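Local coordinates for outer membrane usher protein PapC (PDB 3L48) that exports and assembles pilus subunits across the outer bacterial membrane, the part described being its C-terminal domain, at residues C66-P71 with L82-Q87; A26-E31 with E54-N59; L10-R15 with A45-V50; G19-F24 with A40-A45. All coordinates share one frame; numbering follows the deposited sequence. Where two conformers were deposited one is given.

Interaction 1: residues C66-P71 with L82-Q87; sequences CQVNVP and LPCTPQ
V68 and the disulfide C66-C84 form the packed inner side of this contact. V68 CG1 lies 3.8 Å from C84 CB. The same branch also reaches L82 CB, and V68 CG2 faces L82 CD1. The valine and leucine side chains cross at about a right angle. C84 SG stands anti to the backbone N (chi1 -159°), which turns the sulfur to C66. The modelled separation of C66 SG and C84 SG, 2.4 Å, is long for a disulfide. Both cysteines have two conformers, so this length is doubtful. The bond ties together the two sheets of an immunoglobulin-like sandwich: strand 64-69 borders one sheet and strand 78-84 the other. A single antiparallel bridge joins the two segments, Q67 with T85. Q67 N donates to T85 O (2.9 Å), and T85 N returns the bond to Q67 O at the same length. Further along, a water takes over: it accepts from N69 N (2.8 Å) and donates to P83 O. The outer side is loose. The amides of Q67 and Q87 are turned 49° from each other, with Q67 OE1 3.7 Å from Q87 NE2. Q87 is exposed and poorly ordered.

Interaction 2: residues A26-E31 with E54-N59; sequences ASVTSE and ETLSVN
V28 and L56 meet obliquely on the inner face of this antiparallel pair, with V28 CG1 3.8 Å from L56 CD1. V28 CG1 is anti to the backbone N (chi1 -173°), which turns this methyl to the leucine. The other leucine branch, CD2, sits 3.6 Å from S30 CA. L47 of the opposite sheet packs on both V28 and L56, so this face belongs to the core of the immunoglobulin-like sandwich. The face with S27, T29, S57 and N59 is polar. T29 OG1 and S57 OG lie 2.6 Å apart and probably share a hydrogen bond, though its proton is not settled. S57 OG also bonds a water (3.0 Å) that donates to S30 O. Paired backbone bonds join S27 with N59 and T29 with S57. Past S30 the two chains are linked by side chains. E31 and E54 slide past each other in opposite directions, their carboxylate planes 84° apart. E31 OE2 accepts from T55 N (3.0 Å), which approaches from above the carboxylate plane. E54 OE1 lies 3.3 Å from S30 CB, while its OE2 accepts from T51 N. With E54 cut back to an alanine, T51 N would probably lose this acceptor and a gap would open beside S30. E31 OE1 and E54 OE1 are 4.7 Å apart. Two like charges so near would tend to repel, but each carboxylate accepts from a backbone N-H, which probably offsets part of that cost. The E31 side chain is poorly ordered, so its share in this balance is less certain.

Interaction 3: residues L10-R15 with A45-V50; sequences LFAILR and AWLSGV
L10 and L47, and then A12 and A45, are hydrogen-bonded antiparallel pairs, with F11 and W46 as the non-hydrogen-bonded pair between them. The strand segments run at 146° to each other. They belong to the three-stranded sheet of the immunoglobulin-like sandwich, where strand 10-16 is central and strand 44-47 lies at one edge. L47 N donates to L10 O at 2.8 Å and A45 N to A12 O at 2.9 Å; L10 N and A12 N return bonds to L47 O and A45 O. On the outer face the F11 ring turns its edge to the face of W46. The planes are 54° apart and the F11 centroid is 4.5 Å from that of the five-membered ring of W46. F11 CE1 stands 3.4 Å above the indole plane, over its centre, and CD1 lies nearer to NE1. F11 CG is anti to the carbonyl carbon (chi1 -53°), and this carries the ring over W46. A serine in place of F11 would probably uncover this indole face and leave W46 freer to turn. The opposite face is buried and apolar. A12 CB packs on L47 CD1 (3.9 Å). L10 and V50 cross at about a right angle, V50 reaching back after the strand has ended. L82 of strand 78-84 packs on A12 and L14 from the other side of strand 10-16. At the far end L14 CD1 touches A45 CB at 3.8 Å.

Interaction 4: residues G19-F24 with A40-A45; sequences GSQPPF and ADEGLA
A40 meets F24 at the start of the second segment. F24 CD2 lies 3.4 Å from A40 C, and F24 CA makes a CA-H...O contact with A40 O. F24 CG is anti to the backbone N (chi1 -177°), and this lays the ring along A40 and D41. D41 N sits at the ring edge, near its plane, 3.6 Å from CD2. E42 comes next and bends at chi2, bringing its carboxylate across the amide of Q21. The two planes are 74° apart. E42 and G43 both have positive phi and are the corner residues of a type I' beta turn, closed by L44 N donating to D41 O (3.2 Å). G43 lies close to Q21: a CB there would come tight against Q21 CB. Its N-H donates to a water (2.8 Å). That water donates in turn to A40 O (2.7 Å) and P22 O, so it joins the two segments through their backbones. A40 N bonds L44 O, where strand 44-47 begins. There are no helices nearby. G43 bonds the backbone of strand 10-16 at L14, while P22 packs on L16 of that strand and on W60.

Interactions 1 and 2 share the four-stranded sheet: C66 O meets V58 N at 2.8 Å and V68 N meets L56 O at 2.9 Å, both probable hydrogen bonds. Interactions 3 and 4 share A45 and strand 44-47 in the other sheet. Interaction 1 joins that sheet too, through C84 N and R15 O, 2.7 Å apart. The core lies between the sheets, where L56 CD1 of interaction 2 packs 3.6 Å from L47 CD1 of interaction 3. P22 of interaction 4 touches V58. A bound cobalt ion is about 6 Å from the S27 side chain in interaction 2 and about 13 Å from that of L47 in interaction 3.

Interaction 1: residues C66-P71 with L82-Q87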
loop_
_atom_site.group_PDB
_atom_site.type_symbol
_atom_site.label_atom_id
_atom_site.label_comp_id
_atom_site.label_asym_id
_atom_site.label_seq_id
_atom_site.Cartn_x
_atom_site.Cartn_y
_atom_site.Cartn_z
ATOM N N CYS A 66 7.258 -5.590 2.621
ATOM C CA CYS A 66 7.430 -4.287 3.253
ATOM C C CYS A 66 6.106 -3.746 3.776
ATOM O O CYS A 66 5.039 -4.263 3.447
ATOM C CB CYS A 66 8.076 -3.293 2.284
ATOM S SG CYS A 66 7.488 -3.415 0.580
ATOM N N GLN A 67 6.184 -2.704 4.596
ATOM C CA GLN A 67 4.995 -2.108 5.181
ATOM C C GLN A 67 4.967 -0.602 4.977
ATOM O O GLN A 67 6.012 0.038 4.862
ATOM C CB GLN A 67 4.896 -2.455 6.668
ATOM C CG GLN A 67 4.626 -3.928 6.919
ATOM C CD GLN A 67 4.407 -4.255 8.380
ATOM O OE1 GLN A 67 3.598 -5.123 8.715
ATOM N NE2 GLN A 67 5.119 -3.560 9.260
ATOM N N VAL A 68 3.757 -0.050 4.923
ATOM C CA VAL A 68 3.561 1.382 4.762
ATOM C C VAL A 68 2.678 1.907 5.884
ATOM O O VAL A 68 1.837 1.185 6.413
ATOM C CB VAL A 68 2.891 1.718 3.409
ATOM C CG1 VAL A 68 3.695 1.141 2.250
ATOM C CG2 VAL A 68 1.473 1.193 3.385
ATOM N N ASN A 69 2.886 3.165 6.251
ATOM C CA ASN A 69 2.042 3.824 7.233
ATOM C C ASN A 69 1.120 4.822 6.547
ATOM O O ASN A 69 1.571 5.846 6.032
ATOM C CB ASN A 69 2.896 4.529 8.291
ATOM C CG ASN A 69 3.834 3.582 9.008
ATOM O OD1 ASN A 69 5.028 3.852 9.138
ATOM N ND2 ASN A 69 3.299 2.460 9.475
ATOM N N VAL A 70 -0.170 4.512 6.522
ATOM C CA VAL A 70 -1.141 5.411 5.915
ATOM C C VAL A 70 -1.285 6.653 6.780
ATOM O O VAL A 70 -1.659 6.554 7.947
ATOM C CB VAL A 70 -2.512 4.740 5.760
ATOM C CG1 VAL A 70 -3.506 5.706 5.129
ATOM C CG2 VAL A 70 -2.389 3.474 4.923
ATOM N N PRO A 71 -0.979 7.829 6.213
ATOM C CA PRO A 71 -1.082 9.083 6.966
ATOM C C PRO A 71 -2.453 9.237 7.625
ATOM O O PRO A 71 -3.465 8.802 7.069
ATOM C CB PRO A 71 -0.884 10.153 5.888
ATOM C CG PRO A 71 -0.059 9.478 4.845
ATOM C CD PRO A 71 -0.529 8.050 4.829
ATOM N N LEU A 82 3.312 6.298 -0.818
ATOM C CA LEU A 82 3.460 5.458 0.366
ATOM C C LEU A 82 4.819 4.758 0.350
ATOM O O LEU A 82 4.985 3.726 -0.299
ATOM C CB LEU A 82 2.329 4.428 0.456
ATOM C CG LEU A 82 0.911 4.986 0.619
ATOM C CD1 LEU A 82 -0.083 3.854 0.795
ATOM C CD2 LEU A 82 0.836 5.941 1.802
ATOM N N PRO A 83 5.806 5.339 1.046
ATOM C CA PRO A 83 7.121 4.701 1.143
ATOM C C PRO A 83 6.994 3.331 1.791
ATOM O O PRO A 83 6.526 3.222 2.922
ATOM C CB PRO A 83 7.906 5.647 2.060
ATOM C CG PRO A 83 7.243 6.970 1.889
ATOM C CD PRO A 83 5.780 6.659 1.699
ATOM N N CYS A 84 7.407 2.289 1.078
ATOM C CA CYS A 84 7.307 0.930 1.602
ATOM C C CYS A 84 8.627 0.465 2.216
ATOM O O CYS A 84 9.615 0.255 1.512
ATOM C CB CYS A 84 6.852 -0.041 0.510
ATOM S SG CYS A 84 6.131 -1.571 1.148
ATOM N N THR A 85 8.628 0.305 3.536
ATOM C CA THR A 85 9.832 -0.054 4.266
ATOM C C THR A 85 9.759 -1.487 4.775
ATOM O O THR A 85 8.794 -1.867 5.443
ATOM C CB THR A 85 10.079 0.908 5.444
ATOM O OG1 THR A 85 8.969 0.854 6.347
ATOM C CG2 THR A 85 10.234 2.331 4.936
ATOM N N PRO A 86 10.776 -2.293 4.438
ATOM C CA PRO A 86 10.908 -3.658 4.952
ATOM C C PRO A 86 10.764 -3.662 6.466
ATOM O O PRO A 86 11.309 -2.780 7.131
ATOM C CB PRO A 86 12.336 -4.037 4.557
ATOM C CG PRO A 86 12.597 -3.243 3.323
ATOM C CD PRO A 86 11.863 -1.941 3.506
ATOM N N GLN A 87 10.031 -4.634 6.999
ATOM C CA GLN A 87 9.794 -4.719 8.437
ATOM C C GLN A 87 11.091 -4.577 9.225
ATOM O O GLN A 87 11.225 -5.111 10.326
ATOM C CB GLN A 87 9.111 -6.042 8.785
ATOM C CG GLN A 87 7.842 -6.309 7.994
ATOM C CD GLN A 87 7.141 -7.576 8.442
ATOM O OE1 GLN A 87 7.337 -8.648 7.864
ATOM N NE2 GLN A 87 6.319 -7.461 9.478
HETATM O O HOH W 1 4.509 4.517 4.393
#

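Interaction 2: residues A26-E31 with E54-N59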
loop_
_atom_site.group_PDB
_atom_site.type_symbol
_atom_site.label_atom_id
_atom_site.label_comp_id
_atom_site.label_asym_id
_atom_site.label_seq_id
_atom_site.Cartn_x
_atom_site.Cartn_y
_atom_site.Cartn_z
ATOM N N ALA A 26 1.412 -7.782 -6.797
ATOM C CA ALA A 26 1.564 -7.843 -5.348
ATOM C C ALA A 26 0.240 -7.466 -4.683
ATOM O O ALA A 26 -0.548 -6.709 -5.246
ATOM C CB ALA A 26 2.671 -6.904 -4.892
ATOM N N SER A 27 -0.008 -7.993 -3.489
ATOM C CA SER A 27 -1.226 -7.652 -2.762
ATOM C C SER A 27 -0.944 -6.694 -1.610
ATOM O O SER A 27 0.135 -6.713 -1.022
ATOM C CB SER A 27 -1.918 -8.912 -2.236
ATOM O OG SER A 27 -1.104 -9.566 -1.282
ATOM N N VAL A 28 -1.925 -5.858 -1.294
ATOM C CA VAL A 28 -1.814 -4.919 -0.188
ATOM C C VAL A 28 -2.885 -5.254 0.842
ATOM O O VAL A 28 -4.074 -5.300 0.521
ATOM C CB VAL A 28 -2.004 -3.468 -0.659
ATOM C CG1 VAL A 28 -1.704 -2.503 0.475
ATOM C CG2 VAL A 28 -1.108 -3.182 -1.851
ATOM N N THR A 29 -2.465 -5.492 2.078
ATOM C CA THR A 29 -3.384 -5.949 3.111
ATOM C C THR A 29 -3.363 -5.040 4.329
ATOM O O THR A 29 -2.330 -4.456 4.667
ATOM C CB THR A 29 -3.060 -7.387 3.557
ATOM O OG1 THR A 29 -1.698 -7.455 3.988
ATOM C CG2 THR A 29 -3.271 -8.365 2.408
ATOM N N SER A 30 -4.513 -4.929 4.985
ATOM C CA SER A 30 -4.652 -4.101 6.175
ATOM C C SER A 30 -4.089 -4.818 7.393
ATOM O O SER A 30 -3.773 -6.007 7.332
ATOM C CB SER A 30 -6.124 -3.757 6.414
ATOM O OG SER A 30 -6.875 -4.926 6.699
ATOM N N GLU A 31 -3.960 -4.087 8.496
ATOM C CA GLU A 31 -3.539 -4.685 9.756
ATOM C C GLU A 31 -4.417 -5.894 10.043
ATOM O O GLU A 31 -3.935 -6.940 10.482
ATOM C CB GLU A 31 -3.668 -3.678 10.899
ATOM C CG GLU A 31 -2.912 -2.377 10.688
ATOM C CD GLU A 31 -3.111 -1.400 11.832
ATOM O OE1 GLU A 31 -4.197 -1.420 12.453
ATOM O OE2 GLU A 31 -2.187 -0.606 12.108
ATOM N N GLU A 54 -3.532 3.536 9.680
ATOM C CA GLU A 54 -3.218 2.118 9.824
ATOM C C GLU A 54 -1.927 1.737 9.106
ATOM O O GLU A 54 -1.400 2.500 8.297
ATOM C CB GLU A 54 -4.373 1.245 9.328
ATOM C CG GLU A 54 -4.489 1.155 7.818
ATOM C CD GLU A 54 -5.501 0.112 7.377
ATOM O OE1 GLU A 54 -5.542 -0.975 7.991
ATOM O OE2 GLU A 54 -6.248 0.373 6.411
ATOM N N THR A 55 -1.422 0.550 9.420
ATOM C CA THR A 55 -0.233 0.018 8.767
ATOM C C THR A 55 -0.623 -1.070 7.776
ATOM O O THR A 55 -1.252 -2.061 8.144
ATOM C CB THR A 55 0.761 -0.574 9.787
ATOM O OG1 THR A 55 1.191 0.453 10.688
ATOM C CG2 THR A 55 1.977 -1.160 9.073
ATOM N N LEU A 56 -0.255 -0.878 6.516
ATOM C CA LEU A 56 -0.544 -1.869 5.493
ATOM C C LEU A 56 0.711 -2.670 5.191
ATOM O O LEU A 56 1.826 -2.161 5.302
ATOM C CB LEU A 56 -1.050 -1.199 4.216
ATOM C CG LEU A 56 -2.258 -0.266 4.340
ATOM C CD1 LEU A 56 -2.717 0.191 2.961
ATOM C CD2 LEU A 56 -3.400 -0.943 5.083
ATOM N N SER A 57 0.528 -3.929 4.818
ATOM C CA SER A 57 1.648 -4.746 4.380
ATOM C C SER A 57 1.507 -5.053 2.893
ATOM O O SER A 57 0.404 -5.291 2.398
ATOM C CB SER A 57 1.747 -6.035 5.199
ATOM O OG SER A 57 0.754 -6.961 4.808
ATOM N N VAL A 58 2.627 -5.023 2.183
ATOM C CA VAL A 58 2.645 -5.332 0.764
ATOM C C VAL A 58 3.268 -6.705 0.567
ATOM O O VAL A 58 4.406 -6.945 0.966
ATOM C CB VAL A 58 3.437 -4.280 -0.023
ATOM C CG1 VAL A 58 3.413 -4.596 -1.509
ATOM C CG2 VAL A 58 2.861 -2.898 0.245
ATOM N N ASN A 59 2.515 -7.610 -0.047
ATOM C CA ASN A 59 2.943 -8.997 -0.142
ATOM C C ASN A 59 3.236 -9.450 -1.564
ATOM O O ASN A 59 2.494 -9.135 -2.494
ATOM C CB ASN A 59 1.882 -9.913 0.471
ATOM C CG ASN A 59 1.228 -9.306 1.694
ATOM O OD1 ASN A 59 0.115 -8.776 1.621
ATOM N ND2 ASN A 59 1.917 -9.370 2.827
HETATM O O HOH W 2 -1.021 -7.566 7.211
#

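Interaction 3: residues L10-R15 with A45-V50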
loop_
_atom_site.group_PDB
_atom_site.type_symbol
_atom_site.label_atom_id
_atom_site.label_comp_id
_atom_site.label_asym_id
_atom_site.label_seq_id
_atom_site.Cartn_x
_atom_site.Cartn_y
_atom_site.Cartn_z
ATOM N N LEU A 10 -7.897 5.070 -1.691
ATOM C CA LEU A 10 -6.654 5.787 -1.942
ATOM C C LEU A 10 -6.002 5.369 -3.248
ATOM O O LEU A 10 -6.008 4.195 -3.608
ATOM C CB LEU A 10 -5.674 5.568 -0.791
ATOM C CG LEU A 10 -6.168 6.003 0.586
ATOM C CD1 LEU A 10 -5.030 5.932 1.592
ATOM C CD2 LEU A 10 -6.749 7.408 0.514
ATOM N N PHE A 11 -5.448 6.343 -3.959
ATOM C CA PHE A 11 -4.618 6.069 -5.121
ATOM C C PHE A 11 -3.167 6.098 -4.656
ATOM O O PHE A 11 -2.558 7.164 -4.557
ATOM C CB PHE A 11 -4.848 7.114 -6.213
ATOM C CG PHE A 11 -6.294 7.290 -6.594
ATOM C CD1 PHE A 11 -7.051 6.210 -7.020
ATOM C CD2 PHE A 11 -6.894 8.538 -6.536
ATOM C CE1 PHE A 11 -8.387 6.370 -7.376
ATOM C CE2 PHE A 11 -8.226 8.706 -6.892
ATOM C CZ PHE A 11 -8.974 7.619 -7.314
ATOM N N ALA A 12 -2.623 4.925 -4.354
ATOM C CA ALA A 12 -1.315 4.844 -3.712
ATOM C C ALA A 12 -0.170 4.672 -4.702
ATOM O O ALA A 12 -0.176 3.761 -5.532
ATOM C CB ALA A 12 -1.296 3.722 -2.679
ATOM N N ILE A 13 0.809 5.565 -4.611
ATOM C CA ILE A 13 2.045 5.420 -5.363
ATOM C C ILE A 13 3.070 4.770 -4.441
ATOM O O ILE A 13 3.600 5.410 -3.532
ATOM C CB ILE A 13 2.571 6.776 -5.868
ATOM C CG1 ILE A 13 1.469 7.534 -6.616
ATOM C CG2 ILE A 13 3.792 6.581 -6.766
ATOM C CD1 ILE A 13 0.888 6.771 -7.787
ATOM N N LEU A 14 3.332 3.490 -4.670
ATOM C CA LEU A 14 4.201 2.715 -3.795
ATOM C C LEU A 14 5.647 2.673 -4.284
ATOM O O LEU A 14 5.914 2.341 -5.440
ATOM C CB LEU A 14 3.682 1.283 -3.674
ATOM C CG LEU A 14 2.257 1.061 -3.164
ATOM C CD1 LEU A 14 1.846 -0.385 -3.389
ATOM C CD2 LEU A 14 2.159 1.419 -1.698
ATOM N N ARG A 15 6.577 3.016 -3.400
ATOM C CA ARG A 15 7.999 2.848 -3.681
ATOM C C ARG A 15 8.727 2.414 -2.416
ATOM O O ARG A 15 8.438 2.909 -1.327
ATOM C CB ARG A 15 8.619 4.136 -4.236
ATOM C CG ARG A 15 7.977 4.641 -5.521
ATOM C CD ARG A 15 8.954 5.471 -6.343
ATOM N NE ARG A 15 9.940 4.637 -7.024
ATOM C CZ ARG A 15 10.097 4.584 -8.342
ATOM N NH1 ARG A 15 9.339 5.323 -9.136
ATOM N NH2 ARG A 15 11.018 3.792 -8.866
ATOM N N ALA A 45 -1.142 1.371 -6.779
ATOM C CA ALA A 45 -2.157 0.497 -6.191
ATOM C C ALA A 45 -3.382 1.266 -5.699
ATOM O O ALA A 45 -3.288 2.070 -4.774
ATOM C CB ALA A 45 -1.566 -0.324 -5.050
ATOM N N TRP A 46 -4.529 1.008 -6.318
ATOM C CA TRP A 46 -5.790 1.561 -5.838
ATOM C C TRP A 46 -6.284 0.745 -4.653
ATOM O O TRP A 46 -6.536 -0.455 -4.775
ATOM C CB TRP A 46 -6.838 1.551 -6.951
ATOM C CG TRP A 46 -6.635 2.621 -7.970
ATOM C CD1 TRP A 46 -5.471 3.288 -8.242
ATOM C CD2 TRP A 46 -7.621 3.146 -8.866
ATOM N NE1 TRP A 46 -5.677 4.201 -9.248
ATOM C CE2 TRP A 46 -6.982 4.132 -9.649
ATOM C CE3 TRP A 46 -8.975 2.880 -9.080
ATOM C CZ2 TRP A 46 -7.662 4.850 -10.631
ATOM C CZ3 TRP A 46 -9.645 3.595 -10.055
ATOM C CH2 TRP A 46 -8.988 4.568 -10.818
ATOM N N LEU A 47 -6.419 1.397 -3.505
ATOM C CA LEU A 47 -6.810 0.707 -2.283
ATOM C C LEU A 47 -8.227 1.072 -1.840
ATOM O O LEU A 47 -8.583 2.249 -1.761
ATOM C CB LEU A 47 -5.812 1.009 -1.167
ATOM C CG LEU A 47 -4.338 0.794 -1.519
ATOM C CD1 LEU A 47 -3.441 1.322 -0.413
ATOM C CD2 LEU A 47 -4.053 -0.673 -1.787
ATOM N N SER A 48 -9.030 0.052 -1.554
ATOM C CA SER A 48 -10.397 0.250 -1.081
ATOM C C SER A 48 -10.482 0.048 0.428
ATOM O O SER A 48 -9.822 -0.832 0.985
ATOM C CB SER A 48 -11.352 -0.728 -1.772
ATOM O OG SER A 48 -11.327 -0.579 -3.179
ATOM N N GLY A 49 -11.300 0.867 1.082
ATOM C CA GLY A 49 -11.603 0.698 2.492
ATOM C C GLY A 49 -10.411 0.854 3.413
ATOM O O GLY A 49 -10.303 0.155 4.420
ATOM N N VAL A 50 -9.516 1.775 3.071
ATOM C CA VAL A 50 -8.342 2.045 3.890
ATOM C C VAL A 50 -8.707 2.898 5.099
ATOM O O VAL A 50 -9.513 3.823 5.000
ATOM C CB VAL A 50 -7.250 2.783 3.090
ATOM C CG1 VAL A 50 -5.982 2.932 3.926
ATOM C CG2 VAL A 50 -6.957 2.051 1.793
#

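Interaction 4: residues G19-F24 with A40-A45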
loop_
_atom_site.group_PDB
_atom_site.type_symbol
_atom_site.label_atom_id
_atom_site.label_comp_id
_atom_site.label_asym_id
_atom_site.label_seq_id
_atom_site.Cartn_x
_atom_site.Cartn_y
_atom_site.Cartn_z
ATOM N N GLY A 19 14.024 2.811 -3.481
ATOM C CA GLY A 19 13.576 3.449 -4.706
ATOM C C GLY A 19 12.894 2.524 -5.697
ATOM O O GLY A 19 12.353 2.985 -6.701
ATOM N N SER A 20 12.915 1.222 -5.427
ATOM C CA SER A 20 12.314 0.254 -6.341
ATOM C C SER A 20 10.795 0.206 -6.190
ATOM O O SER A 20 10.232 0.832 -5.293
ATOM C CB SER A 20 12.926 -1.138 -6.144
ATOM O OG SER A 20 12.656 -1.646 -4.849
ATOM N N GLN A 21 10.140 -0.536 -7.078
ATOM C CA GLN A 21 8.687 -0.648 -7.070
ATOM C C GLN A 21 8.252 -2.069 -6.737
ATOM O O GLN A 21 8.805 -3.030 -7.271
ATOM C CB GLN A 21 8.117 -0.271 -8.439
ATOM C CG GLN A 21 8.502 1.110 -8.928
ATOM C CD GLN A 21 8.018 1.386 -10.338
ATOM O OE1 GLN A 21 7.725 2.529 -10.692
ATOM N NE2 GLN A 21 7.923 0.337 -11.150
ATOM N N PRO A 22 7.252 -2.208 -5.853
ATOM C CA PRO A 22 6.674 -3.538 -5.636
ATOM C C PRO A 22 6.167 -4.069 -6.972
ATOM O O PRO A 22 5.691 -3.282 -7.795
ATOM C CB PRO A 22 5.503 -3.267 -4.686
ATOM C CG PRO A 22 5.828 -1.952 -4.032
ATOM C CD PRO A 22 6.582 -1.162 -5.062
ATOM N N PRO A 23 6.273 -5.385 -7.196
ATOM C CA PRO A 23 5.962 -5.958 -8.511
ATOM C C PRO A 23 4.471 -5.977 -8.844
ATOM O O PRO A 23 3.622 -6.083 -7.960
ATOM C CB PRO A 23 6.498 -7.391 -8.404
ATOM C CG PRO A 23 6.442 -7.699 -6.938
ATOM C CD PRO A 23 6.757 -6.402 -6.243
ATOM N N PHE A 24 4.184 -5.861 -10.136
ATOM C CA PHE A 24 2.857 -6.060 -10.700
ATOM C C PHE A 24 2.233 -7.346 -10.156
ATOM O O PHE A 24 2.755 -8.437 -10.377
ATOM C CB PHE A 24 2.996 -6.143 -12.224
ATOM C CG PHE A 24 1.696 -6.267 -12.966
ATOM C CD1 PHE A 24 1.219 -7.509 -13.353
ATOM C CD2 PHE A 24 0.970 -5.139 -13.312
ATOM C CE1 PHE A 24 0.031 -7.625 -14.053
ATOM C CE2 PHE A 24 -0.222 -5.251 -14.013
ATOM C CZ PHE A 24 -0.689 -6.498 -14.383
ATOM N N ALA A 40 -0.643 -2.582 -9.470
ATOM C CA ALA A 40 -0.624 -2.681 -10.921
ATOM C C ALA A 40 0.763 -2.329 -11.445
ATOM O O ALA A 40 1.779 -2.691 -10.850
ATOM C CB ALA A 40 -1.680 -1.774 -11.528
ATOM N N ASP A 41 0.816 -1.639 -12.577
ATOM C CA ASP A 41 2.102 -1.264 -13.141
ATOM C C ASP A 41 2.649 -0.003 -12.476
ATOM O O ASP A 41 1.901 0.791 -11.899
ATOM C CB ASP A 41 2.012 -1.095 -14.662
ATOM C CG ASP A 41 0.838 -0.235 -15.092
ATOM O OD1 ASP A 41 -0.276 -0.429 -14.561
ATOM O OD2 ASP A 41 1.030 0.628 -15.974
ATOM N N GLU A 42 3.965 0.157 -12.550
ATOM C CA GLU A 42 4.655 1.313 -11.974
ATOM C C GLU A 42 4.374 1.558 -10.488
ATOM O O GLU A 42 4.327 2.701 -10.039
ATOM C CB GLU A 42 4.343 2.575 -12.788
ATOM C CG GLU A 42 4.876 2.537 -14.219
ATOM C CD GLU A 42 6.401 2.473 -14.282
ATOM O OE1 GLU A 42 7.062 2.936 -13.330
ATOM O OE2 GLU A 42 6.940 1.957 -15.285
ATOM N N GLY A 43 4.197 0.486 -9.727
ATOM C CA GLY A 43 4.009 0.606 -8.292
ATOM C C GLY A 43 2.719 1.279 -7.848
ATOM O O GLY A 43 2.569 1.628 -6.677
ATOM N N LEU A 44 1.783 1.454 -8.774
ATOM C CA LEU A 44 0.495 2.061 -8.446
ATOM C C LEU A 44 -0.481 1.026 -7.882
ATOM O O LEU A 44 -0.628 -0.065 -8.435
ATOM C CB LEU A 44 -0.098 2.742 -9.686
ATOM C CG LEU A 44 -1.538 3.262 -9.624
ATOM C CD1 LEU A 44 -1.705 4.314 -8.539
ATOM C CD2 LEU A 44 -1.962 3.817 -10.978
ATOM N N ALA A 45 -1.142 1.371 -6.779
ATOM C CA ALA A 45 -2.157 0.497 -6.191
ATOM C C ALA A 45 -3.382 1.266 -5.699
ATOM O O ALA A 45 -3.288 2.070 -4.774
ATOM C CB ALA A 45 -1.566 -0.324 -5.050
HETATM O O HOH W 3 4.405 -2.266 -10.236
#